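Local coordinates for putative uncharacterized protein (Coprinopsis cinerea, PDB 3W9A), which probably hydrolyses glycosidic bonds in beta-glucans, like other members of glycoside hydrolase family 131, using a catalytic domain of beta-jelly-roll fold, at residues I3-S8 against P83-N88; F95-I100 against Y221-P226; M117-H122 against S196-V201; T124-G129 against F159-D164. One frame throughout, in Å; residues are numbered along the deposited sequence.

In the fold
Two curved antiparallel sheets make up this beta-jelly roll, and the four contacts sample both. Contact 2 joins strands 93-101 and 213-224 within one sheet, while contact 3 joins strands 114-119 and 199-201 within the other. Contact 4 bridges the sheets through the core, its centre about 10 Å from that of contact 3 and 11 Å from that of contact 2. Contact 1, about 18 Å from contact 4 between centres, sets strand 3-6, a neighbour of strand 213-224, against the loop leaving strand 77-83 of the other sheet. Along the chain contact 1 closes first; contact 4 is nested within contact 3, and contact 3 within contact 2, so residues far apart in sequence meet in one domain.

Contact 1 of 4, residues I3-S8 against P83-N88; sequences IVWDGS and PQTNAN
Rotation about the first side-chain bond of Trp-5 places CG opposite the backbone N (chi1 166°) and carries the indole against Pro-83. The corresponding turn in Val-4 (chi1 -173°) sends CG1 to Ala-87, whose CB lies 3.8 Å from it. The side chains of Trp-5 and Pro-83 cross at about a right angle: Pro-83 CB sits over one face, 3.8 Å from the centroid of the six-membered ring of Trp-5 and 20° off its normal, a CH-pi contact. Gly-7 N, from the indole's own segment, lies over the opposite face toward the rim. Further along, Trp-5 CD1 meets Thr-85 CB at 3.9 Å. Threonine also shapes its own loop, because Thr-85 OG1 accepts from Ala-87 N at 2.8 Å, forming an ST turn in the loop whose Ala-87 methyl meets Val-4. On strand 3-6, Val-4 and Trp-5 form a classic beta bulge opposite Ile-222, which lets two successive side chains face the loop. The indole NE1 gives its hydrogen bond to Thr-29 O, and Leu-89 packs on Val-4, Trp-5 and Pro-83. Across the interface itself the cohesion is therefore mainly apolar, with dispersion and CH-pi attraction holding loop to strand while the buried indole N-H is satisfied by a neighbouring carbonyl.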
# COMPACT_ATOMS: atom_id res chain seq x y z
N ILE A 3 17.98 1.15 -1.75
CA ILE A 3 16.65 1.04 -2.24
C ILE A 3 16.70 0.08 -3.40
O ILE A 3 17.46 0.27 -4.34
CB ILE A 3 16.06 2.42 -2.59
CG1 ILE A 3 15.98 3.26 -1.30
CG2 ILE A 3 14.68 2.27 -3.22
CD1 ILE A 3 15.55 4.69 -1.50
N VAL A 4 15.89 -0.97 -3.30
CA VAL A 4 15.84 -1.99 -4.33
C VAL A 4 14.85 -1.57 -5.41
O VAL A 4 15.13 -1.75 -6.59
CB VAL A 4 15.48 -3.36 -3.73
CG1 VAL A 4 15.60 -4.43 -4.80
CG2 VAL A 4 16.38 -3.70 -2.54
N TRP A 5 13.72 -1.00 -4.99
CA TRP A 5 12.71 -0.48 -5.92
C TRP A 5 12.10 0.77 -5.29
O TRP A 5 11.76 0.81 -4.07
CB TRP A 5 11.63 -1.54 -6.24
CG TRP A 5 10.40 -1.02 -6.91
CD1 TRP A 5 10.21 -0.82 -8.25
CD2 TRP A 5 9.18 -0.61 -6.27
NE1 TRP A 5 8.94 -0.33 -8.49
CE2 TRP A 5 8.29 -0.18 -7.28
CE3 TRP A 5 8.75 -0.57 -4.94
CZ2 TRP A 5 7.00 0.27 -7.01
CZ3 TRP A 5 7.46 -0.12 -4.66
CH2 TRP A 5 6.59 0.29 -5.70
N ASP A 6 12.00 1.80 -6.12
CA ASP A 6 11.51 3.10 -5.69
C ASP A 6 10.14 3.38 -6.30
O ASP A 6 10.00 3.57 -7.52
CB ASP A 6 12.53 4.18 -6.04
CG ASP A 6 12.28 5.49 -5.33
OD1 ASP A 6 11.15 5.74 -4.89
OD2 ASP A 6 13.22 6.30 -5.25
N GLY A 7 9.12 3.37 -5.44
CA GLY A 7 7.74 3.68 -5.82
C GLY A 7 7.36 5.14 -5.68
O GLY A 7 6.16 5.47 -5.61
N SER A 8 8.36 6.02 -5.63
CA SER A 8 8.12 7.46 -5.62
C SER A 8 7.12 7.80 -6.71
O SER A 8 7.17 7.22 -7.78
CB SER A 8 9.41 8.22 -5.90
OG SER A 8 9.12 9.56 -6.25
N PRO A 83 4.44 -3.31 -8.34
CA PRO A 83 5.76 -2.82 -8.70
C PRO A 83 6.23 -3.40 -10.02
O PRO A 83 6.05 -4.59 -10.27
CB PRO A 83 6.64 -3.34 -7.56
CG PRO A 83 5.72 -3.39 -6.40
CD PRO A 83 4.41 -3.86 -6.98
N GLN A 84 6.81 -2.54 -10.85
CA GLN A 84 7.51 -2.96 -12.05
C GLN A 84 9.00 -2.87 -11.77
O GLN A 84 9.51 -1.78 -11.52
CB GLN A 84 7.16 -2.05 -13.22
CG GLN A 84 7.92 -2.35 -14.52
CD GLN A 84 7.50 -3.67 -15.14
OE1 GLN A 84 6.34 -3.86 -15.50
NE2 GLN A 84 8.45 -4.56 -15.32
N THR A 85 9.69 -4.02 -11.81
CA THR A 85 11.14 -4.09 -11.59
C THR A 85 11.69 -5.37 -12.15
O THR A 85 10.97 -6.35 -12.28
CB THR A 85 11.49 -4.03 -10.08
OG1 THR A 85 12.90 -4.14 -9.90
CG2 THR A 85 10.81 -5.15 -9.30
N ASN A 86 12.99 -5.37 -12.49
CA ASN A 86 13.71 -6.60 -12.82
C ASN A 86 14.44 -7.17 -11.63
O ASN A 86 15.01 -8.25 -11.73
CB ASN A 86 14.75 -6.34 -13.91
CG ASN A 86 14.12 -6.03 -15.25
OD1 ASN A 86 12.93 -6.29 -15.51
ND2 ASN A 86 14.93 -5.46 -16.12
N ALA A 87 14.44 -6.45 -10.52
CA ALA A 87 15.10 -6.89 -9.29
C ALA A 87 14.40 -8.04 -8.60
O ALA A 87 13.22 -8.29 -8.83
CB ALA A 87 15.21 -5.72 -8.33
N ASN A 88 15.09 -8.68 -7.67
CA ASN A 88 14.49 -9.69 -6.83
C ASN A 88 13.94 -9.04 -5.57
O ASN A 88 14.69 -8.62 -4.69
CB ASN A 88 15.50 -10.80 -6.48
CG ASN A 88 14.84 -12.04 -5.89
OD1 ASN A 88 13.79 -11.96 -5.27
ND2 ASN A 88 15.47 -13.19 -6.08

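Contact 2 of 4, residues F95-I100 against Y221-P226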
# COMPACT_ATOMS: atom_id res chain seq x y z
N PHE A 95 12.44 -4.51 3.27
CA PHE A 95 11.50 -3.69 4.00
C PHE A 95 10.62 -2.99 3.01
O PHE A 95 11.09 -2.22 2.16
CB PHE A 95 12.26 -2.70 4.89
CG PHE A 95 13.13 -3.37 5.92
CD1 PHE A 95 14.41 -3.81 5.60
CD2 PHE A 95 12.64 -3.62 7.20
CE1 PHE A 95 15.19 -4.44 6.55
CE2 PHE A 95 13.42 -4.26 8.15
CZ PHE A 95 14.69 -4.66 7.83
N TYR A 96 9.33 -3.29 3.10
CA TYR A 96 8.38 -2.76 2.15
C TYR A 96 7.70 -1.58 2.82
O TYR A 96 6.87 -1.77 3.72
CB TYR A 96 7.34 -3.82 1.78
CG TYR A 96 7.72 -4.85 0.75
CD1 TYR A 96 8.87 -5.61 0.87
CD2 TYR A 96 6.89 -5.08 -0.36
CE1 TYR A 96 9.20 -6.57 -0.08
CE2 TYR A 96 7.21 -6.04 -1.30
CZ TYR A 96 8.36 -6.79 -1.16
OH TYR A 96 8.65 -7.74 -2.12
N HIS A 97 8.06 -0.37 2.39
CA HIS A 97 7.55 0.85 3.04
C HIS A 97 6.35 1.42 2.32
O HIS A 97 6.26 1.41 1.08
CB HIS A 97 8.60 1.94 3.03
CG HIS A 97 9.75 1.71 3.95
ND1 HIS A 97 9.91 2.41 5.12
CD2 HIS A 97 10.83 0.89 3.85
CE1 HIS A 97 11.03 2.02 5.71
NE2 HIS A 97 11.60 1.10 4.96
N PHE A 98 5.43 1.97 3.11
CA PHE A 98 4.36 2.80 2.58
C PHE A 98 3.71 3.55 3.73
O PHE A 98 3.87 3.17 4.91
CB PHE A 98 3.29 1.99 1.85
CG PHE A 98 2.65 0.93 2.70
CD1 PHE A 98 1.42 1.17 3.31
CD2 PHE A 98 3.27 -0.29 2.90
CE1 PHE A 98 0.83 0.21 4.12
CE2 PHE A 98 2.69 -1.26 3.71
CZ PHE A 98 1.46 -1.00 4.31
N SER A 99 2.97 4.59 3.37
CA SER A 99 2.13 5.34 4.29
C SER A 99 0.73 5.44 3.71
O SER A 99 0.57 5.70 2.52
CB SER A 99 2.66 6.77 4.50
OG SER A 99 4.02 6.77 4.89
N ILE A 100 -0.26 5.28 4.57
CA ILE A 100 -1.63 5.25 4.15
C ILE A 100 -2.52 6.10 5.07
O ILE A 100 -2.24 6.29 6.27
CB ILE A 100 -2.08 3.77 4.05
CG1 ILE A 100 -3.44 3.64 3.39
CG2 ILE A 100 -2.11 3.10 5.41
CD1 ILE A 100 -3.69 2.26 2.80
N TYR A 221 8.22 2.38 -1.14
CA TYR A 221 9.50 1.84 -1.64
C TYR A 221 9.88 0.56 -0.91
O TYR A 221 9.26 0.18 0.09
CB TYR A 221 10.63 2.87 -1.53
CG TYR A 221 11.12 3.23 -0.12
CD1 TYR A 221 10.43 4.14 0.66
CD2 TYR A 221 12.29 2.66 0.41
CE1 TYR A 221 10.87 4.48 1.95
CE2 TYR A 221 12.74 2.99 1.69
CZ TYR A 221 12.03 3.90 2.44
OH TYR A 221 12.47 4.22 3.70
N ILE A 222 10.93 -0.09 -1.42
CA ILE A 222 11.42 -1.35 -0.88
C ILE A 222 12.93 -1.21 -0.76
O ILE A 222 13.61 -0.88 -1.73
CB ILE A 222 11.07 -2.54 -1.80
CG1 ILE A 222 9.54 -2.74 -1.85
CG2 ILE A 222 11.79 -3.81 -1.35
CD1 ILE A 222 9.05 -3.66 -2.96
N GLU A 223 13.44 -1.42 0.44
CA GLU A 223 14.87 -1.24 0.69
C GLU A 223 15.45 -2.49 1.34
O GLU A 223 14.75 -3.30 1.92
CB GLU A 223 15.08 -0.04 1.60
CG GLU A 223 14.53 -0.26 3.01
CD GLU A 223 14.83 0.84 3.97
OE1 GLU A 223 15.80 1.61 3.75
OE2 GLU A 223 14.09 0.94 4.97
N GLU A 224 16.76 -2.63 1.25
CA GLU A 224 17.46 -3.59 2.08
C GLU A 224 17.60 -3.01 3.48
O GLU A 224 17.30 -1.84 3.73
CB GLU A 224 18.84 -3.88 1.52
CG GLU A 224 18.83 -4.52 0.15
CD GLU A 224 20.23 -4.66 -0.44
OE1 GLU A 224 20.32 -5.26 -1.54
OE2 GLU A 224 21.21 -4.20 0.18
N GLY A 225 18.06 -3.84 4.40
CA GLY A 225 18.41 -3.37 5.74
C GLY A 225 19.73 -2.61 5.73
O GLY A 225 20.47 -2.65 4.74
N PRO A 226 20.04 -1.90 6.83
CA PRO A 226 19.12 -1.78 7.95
C PRO A 226 17.98 -0.79 7.64
O PRO A 226 18.14 0.11 6.82
CB PRO A 226 20.02 -1.28 9.08
CG PRO A 226 21.09 -0.49 8.39
CD PRO A 226 21.24 -1.08 7.01
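The imidazole of His-97 carries the phenol of Tyr-221 on one face and the carboxylate of Glu-223 at its edge. The two rings form an offset stack, centroids 4.2 Å apart and planes 7° from parallel, with Tyr-221 OH above the middle of the imidazole. At the edge, His-97 NE2 donates to Glu-223 OE2 at 2.5 Å, a bond so short that its exact length is doubtful and bent to 135°. Glutamate is long enough to reach there: CG lies between the backbone N and the carbonyl carbon (chi1 67°), and the chain extends beyond it to carry OE2 to His-97. Its OE1, in plane at the edge of the Tyr-221 ring, also bonds Thr-228 and Gly-1. The Phe-95 ring turns its edge to the backbone O of Glu-223, and its CE1 reaches Gly-225 CA at 3.5 Å. On the other face of the sheet Ile-222 extends alongside Tyr-96, placing CD1 over the phenol 3.6 Å from its centroid, while Tyr-96 OH bonds Leu-89 O. Phe-95 and Glu-223 form a hydrogen-bonded pair (Phe-95 N to Glu-223 O 2.9 Å, Glu-223 N to Phe-95 O 3.0 Å); His-97 with Tyr-221 is another, flanking the non-hydrogen-bonded Tyr-96 and Ile-222. Such antiparallel pairing, with Tyr-96 directed to the aromatic core and His-97, Tyr-221 and Glu-223 joined on the other face beside Phe-95, belongs to a sheet of the beta-jelly roll.

Contact 3 of 4, residues M117-H122 against S196-V201; sequences MFFESH and SRDFHV. With GOL (glycerol), chain E.
Phe-118 and Phe-119 run antiparallel to His-200 and Phe-199 in one sheet of the beta-jelly roll, and each phenylalanine meets an aromatic partner on its own side of the sheet. Phe-118 and His-200 form an offset stack, centroids 4.6 Å apart and planes at 19°; His-200 CB rests over the middle of the benzene ring, 3.7 Å from the Phe-118 centroid. On the core side, Phe-199 turns its edge to the face of Phe-119, with centroids 4.7 Å apart and planes at 52°. Swinging CG of Phe-199 opposite its backbone N (chi1 -176°) aims CD1 at that face.

Apolar contact continues through selenomethionine Met-117, whose flexible chain bends at both chi2 and chi3, so that CE reaches Phe-199 CE2 at 3.7 Å and also touches Val-201.

Backbone hydrogen bonds are uneven. His-200 N donates to Phe-118 O at 2.8 Å and Glu-120 N to Asp-198 O at 3.0 Å, whereas the bond from Phe-118 N to His-200 O is weak. Beyond them, a type I turn from Phe-119 to His-122 reverses the chain.

Polar groups take over beyond the aromatic pairs, from buried His-200 to exposed Glu-120. Asp-198 is tied to Thr-194 and, by a water, weakly to Ser-121 N. A glycerol, probably from the crystallisation liquor, sits between His-200 and Glu-120, whose OE1 is less surely placed, and also bonds Tyr-33; such molecules often mark pockets. His-200 ND1 bonds Glu-80, while NE2 lies 2.8 Å from glycerol O3.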
# COMPACT_ATOMS: atom_id res chain seq x y z
N MSE A 117 -2.74 -3.25 0.49
CA MSE A 117 -1.29 -3.41 0.54
C MSE A 117 -0.93 -4.87 0.77
O MSE A 117 -0.21 -5.22 1.69
CB MSE A 117 -0.70 -2.46 1.59
CG MSE A 117 -1.12 -0.98 1.47
SE MSE A 117 -0.69 -0.15 -0.29
CE MSE A 117 1.19 -0.76 -0.38
N PHE A 118 -1.44 -5.73 -0.10
CA PHE A 118 -1.37 -7.18 0.08
C PHE A 118 -0.56 -7.86 -1.00
O PHE A 118 -0.58 -7.44 -2.16
CB PHE A 118 -2.77 -7.81 0.11
CG PHE A 118 -3.62 -7.57 -1.12
CD1 PHE A 118 -3.60 -8.44 -2.20
CD2 PHE A 118 -4.51 -6.50 -1.16
CE1 PHE A 118 -4.42 -8.22 -3.31
CE2 PHE A 118 -5.32 -6.27 -2.27
CZ PHE A 118 -5.29 -7.13 -3.34
N PHE A 119 0.14 -8.92 -0.61
CA PHE A 119 0.70 -9.85 -1.58
C PHE A 119 -0.41 -10.73 -2.10
O PHE A 119 -1.41 -10.94 -1.41
CB PHE A 119 1.79 -10.71 -0.95
CG PHE A 119 3.04 -9.97 -0.65
CD1 PHE A 119 4.04 -9.87 -1.59
CD2 PHE A 119 3.21 -9.37 0.58
CE1 PHE A 119 5.19 -9.18 -1.32
CE2 PHE A 119 4.37 -8.69 0.87
CZ PHE A 119 5.37 -8.60 -0.07
N GLU A 120 -0.23 -11.27 -3.31
CA GLU A 120 -1.21 -12.17 -3.94
C GLU A 120 -1.66 -13.29 -3.00
O GLU A 120 -2.87 -13.58 -2.89
CB GLU A 120 -0.65 -12.75 -5.24
CG GLU A 120 -1.54 -13.76 -5.96
CD GLU A 120 -2.80 -13.16 -6.56
OE1 GLU A 120 -3.03 -11.93 -6.54
OE2 GLU A 120 -3.58 -13.94 -7.09
N SER A 121 -0.70 -13.89 -2.31
CA SER A 121 -0.97 -15.00 -1.38
C SER A 121 -1.52 -14.55 -0.02
O SER A 121 -1.84 -15.38 0.83
CB SER A 121 0.31 -15.78 -1.15
OG SER A 121 1.22 -15.01 -0.36
N HIS A 122 -1.59 -13.24 0.19
CA HIS A 122 -2.05 -12.64 1.44
C HIS A 122 -1.21 -13.07 2.65
O HIS A 122 -1.71 -13.08 3.78
CB HIS A 122 -3.52 -12.96 1.68
CG HIS A 122 -4.41 -12.55 0.55
ND1 HIS A 122 -4.92 -11.27 0.43
CD2 HIS A 122 -4.88 -13.24 -0.52
CE1 HIS A 122 -5.66 -11.19 -0.66
NE2 HIS A 122 -5.65 -12.37 -1.25
N SER A 196 7.96 -11.28 -7.23
CA SER A 196 8.37 -9.90 -7.48
C SER A 196 7.48 -9.10 -8.45
O SER A 196 7.83 -8.00 -8.81
CB SER A 196 9.84 -9.83 -7.91
OG SER A 196 10.65 -10.48 -6.96
N ARG A 197 6.32 -9.64 -8.82
CA ARG A 197 5.30 -8.88 -9.52
C ARG A 197 3.92 -9.23 -8.97
O ARG A 197 2.95 -9.39 -9.72
CB ARG A 197 5.38 -9.12 -11.03
CG ARG A 197 5.19 -10.57 -11.43
CD ARG A 197 5.45 -10.80 -12.90
NE ARG A 197 6.88 -10.90 -13.17
CZ ARG A 197 7.40 -11.42 -14.28
NH1 ARG A 197 6.61 -11.91 -15.23
NH2 ARG A 197 8.72 -11.48 -14.42
N ASP A 198 3.85 -9.34 -7.65
CA ASP A 198 2.61 -9.75 -6.98
C ASP A 198 2.33 -9.01 -5.66
O ASP A 198 1.54 -9.48 -4.85
CB ASP A 198 2.63 -11.27 -6.75
CG ASP A 198 3.73 -11.70 -5.80
OD1 ASP A 198 4.43 -10.81 -5.25
OD2 ASP A 198 3.90 -12.92 -5.61
N PHE A 199 2.94 -7.84 -5.47
CA PHE A 199 2.60 -6.98 -4.37
C PHE A 199 1.63 -5.89 -4.83
O PHE A 199 1.92 -5.12 -5.76
CB PHE A 199 3.85 -6.39 -3.74
CG PHE A 199 3.56 -5.55 -2.52
CD1 PHE A 199 3.07 -6.15 -1.36
CD2 PHE A 199 3.77 -4.19 -2.53
CE1 PHE A 199 2.79 -5.39 -0.25
CE2 PHE A 199 3.49 -3.42 -1.41
CZ PHE A 199 3.00 -4.03 -0.27
N HIS A 200 0.48 -5.81 -4.18
CA HIS A 200 -0.64 -5.00 -4.65
C HIS A 200 -0.69 -3.69 -3.91
O HIS A 200 -1.13 -3.63 -2.76
CB HIS A 200 -1.95 -5.78 -4.51
CG HIS A 200 -2.01 -6.99 -5.39
ND1 HIS A 200 -3.01 -7.19 -6.33
CD2 HIS A 200 -1.15 -8.02 -5.52
CE1 HIS A 200 -2.78 -8.33 -6.96
NE2 HIS A 200 -1.66 -8.85 -6.49
N VAL A 201 -0.20 -2.65 -4.57
CA VAL A 201 -0.24 -1.32 -4.01
C VAL A 201 -1.62 -0.74 -4.32
O VAL A 201 -1.84 -0.18 -5.38
CB VAL A 201 0.87 -0.43 -4.59
CG1 VAL A 201 0.76 0.98 -4.03
CG2 VAL A 201 2.24 -1.01 -4.29
C1 GOL E . -2.80 -10.65 -11.26
O1 GOL E . -1.93 -11.13 -12.30
C2 GOL E . -2.28 -11.09 -9.90
O2 GOL E . -3.29 -10.81 -8.94
C3 GOL E . -0.97 -10.38 -9.56
O3 GOL E . -0.55 -10.74 -8.22
O HOH W 1 2.62 -13.65 -3.09

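Contact 4 of 4, residues T124-G129 against F159-D164; sequences TELKYG and FAYDID
Leu-126 and Phe-159 approach from opposite directions, and the branched end of the leucine comes against the benzene ring. Leu-126 CD1 lies 3.8 Å from Phe-159 CE2, while the second methyl, CD2, stands above a face of the ring toward its rim. Two methyls on one carbon suit this place, since they spread over more of the flat surface than a single one could. The Tyr-161 side chain crosses those of Leu-126 and Thr-124 obliquely. Its phenol presents a face to Thr-124, whose CG2 sits 4.1 Å from the Tyr-161 centroid and 29° off the normal, a CH-pi contact. In Thr-124 the first torsion (chi1 -164°) puts OG1 opposite the backbone N and lets the methyl point at the ring, while OG1 bonds Tyr-140 O in the adjacent strand of its own sheet.

The strands belong to the two different sheets of the beta-jelly roll, their axes 9.4 Å apart and running at 154°, so side chains alone span the gap and no hydrogen bond crosses between these segments. Tyr-161 is long enough to cross it: its OH lies 3.6 Å from Leu-126 CG and the same distance from Glu-125 CA, and it is hydrogen-bonded to Met-117 O, which satisfies the buried hydroxyl. Phe-98 meets Tyr-161 edge-to-face and also packs against Leu-126, and Leu-172 from strand 169-176 touches both Phe-159 and Tyr-161.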
# COMPACT_ATOMS: atom_id res chain seq x y z
N THR A 124 1.04 -11.46 3.97
CA THR A 124 0.89 -10.28 4.83
C THR A 124 0.08 -9.24 4.08
O THR A 124 0.11 -9.18 2.85
CB THR A 124 2.25 -9.70 5.30
OG1 THR A 124 2.06 -8.80 6.40
CG2 THR A 124 2.99 -9.00 4.15
N GLU A 125 -0.65 -8.43 4.85
CA GLU A 125 -1.53 -7.42 4.31
C GLU A 125 -2.16 -6.63 5.45
O GLU A 125 -2.05 -6.99 6.63
CB GLU A 125 -2.67 -8.05 3.49
CG GLU A 125 -3.63 -8.93 4.32
CD GLU A 125 -4.61 -9.69 3.45
OE1 GLU A 125 -4.87 -9.27 2.29
OE2 GLU A 125 -5.10 -10.74 3.93
N LEU A 126 -2.85 -5.57 5.06
CA LEU A 126 -3.67 -4.83 5.99
C LEU A 126 -5.10 -5.14 5.62
O LEU A 126 -5.41 -5.35 4.43
CB LEU A 126 -3.42 -3.32 5.85
CG LEU A 126 -2.04 -2.77 6.25
CD1 LEU A 126 -1.91 -1.30 5.90
CD2 LEU A 126 -1.73 -2.99 7.72
N LYS A 127 -5.96 -5.18 6.61
CA LYS A 127 -7.41 -5.20 6.35
C LYS A 127 -8.15 -4.12 7.12
O LYS A 127 -7.60 -3.52 8.04
CB LYS A 127 -8.03 -6.53 6.69
CG LYS A 127 -7.34 -7.74 6.07
CD LYS A 127 -8.39 -8.83 5.84
CE LYS A 127 -7.82 -10.22 5.99
NZ LYS A 127 -8.90 -11.20 5.70
N TYR A 128 -9.39 -3.89 6.70
CA TYR A 128 -10.30 -2.97 7.35
C TYR A 128 -11.73 -3.52 7.20
O TYR A 128 -12.06 -4.15 6.18
CB TYR A 128 -10.19 -1.60 6.70
CG TYR A 128 -11.00 -0.49 7.32
CD1 TYR A 128 -10.67 0.03 8.57
CD2 TYR A 128 -12.08 0.07 6.65
CE1 TYR A 128 -11.42 1.04 9.15
CE2 TYR A 128 -12.82 1.10 7.21
CZ TYR A 128 -12.48 1.59 8.46
OH TYR A 128 -13.20 2.62 9.02
N GLY A 129 -12.55 -3.26 8.21
CA GLY A 129 -13.98 -3.57 8.21
C GLY A 129 -14.32 -4.99 8.61
O GLY A 129 -15.37 -5.49 8.25
N PHE A 159 3.98 2.49 7.61
CA PHE A 159 4.31 1.09 7.82
C PHE A 159 5.55 0.68 7.08
O PHE A 159 5.89 1.25 6.01
CB PHE A 159 3.19 0.18 7.34
CG PHE A 159 1.89 0.37 8.07
CD1 PHE A 159 1.69 -0.23 9.31
CD2 PHE A 159 0.87 1.11 7.52
CE1 PHE A 159 0.48 -0.10 9.98
CE2 PHE A 159 -0.34 1.26 8.17
CZ PHE A 159 -0.54 0.64 9.41
N ALA A 160 6.21 -0.33 7.63
CA ALA A 160 7.07 -1.18 6.84
C ALA A 160 6.89 -2.65 7.22
O ALA A 160 6.86 -3.02 8.41
CB ALA A 160 8.53 -0.74 6.95
N TYR A 161 6.72 -3.48 6.19
CA TYR A 161 6.77 -4.91 6.34
C TYR A 161 8.25 -5.33 6.35
O TYR A 161 8.98 -5.10 5.40
CB TYR A 161 6.03 -5.63 5.20
CG TYR A 161 4.58 -5.27 4.98
CD1 TYR A 161 3.78 -4.72 5.99
CD2 TYR A 161 3.98 -5.52 3.75
CE1 TYR A 161 2.44 -4.42 5.77
CE2 TYR A 161 2.65 -5.25 3.52
CZ TYR A 161 1.87 -4.70 4.53
OH TYR A 161 0.54 -4.42 4.27
N ASP A 162 8.67 -5.93 7.45
CA ASP A 162 10.03 -6.41 7.64
C ASP A 162 9.99 -7.87 7.26
O ASP A 162 9.59 -8.70 8.08
CB ASP A 162 10.36 -6.23 9.13
CG ASP A 162 11.74 -6.73 9.52
OD1 ASP A 162 12.29 -7.64 8.86
OD2 ASP A 162 12.27 -6.19 10.52
N ILE A 163 10.35 -8.17 6.01
CA ILE A 163 10.17 -9.51 5.47
C ILE A 163 11.53 -10.20 5.37
O ILE A 163 12.46 -9.68 4.74
CB ILE A 163 9.47 -9.51 4.09
CG1 ILE A 163 8.13 -8.75 4.18
CG2 ILE A 163 9.22 -10.92 3.61
CD1 ILE A 163 7.45 -8.50 2.85
N ASP A 164 11.65 -11.34 6.06
CA ASP A 164 12.82 -12.21 5.95
C ASP A 164 12.43 -13.34 5.02
O ASP A 164 11.71 -14.26 5.42
CB ASP A 164 13.21 -12.74 7.33
CG ASP A 164 14.52 -13.52 7.32
OD1 ASP A 164 15.15 -13.59 8.39
OD2 ASP A 164 14.91 -14.08 6.27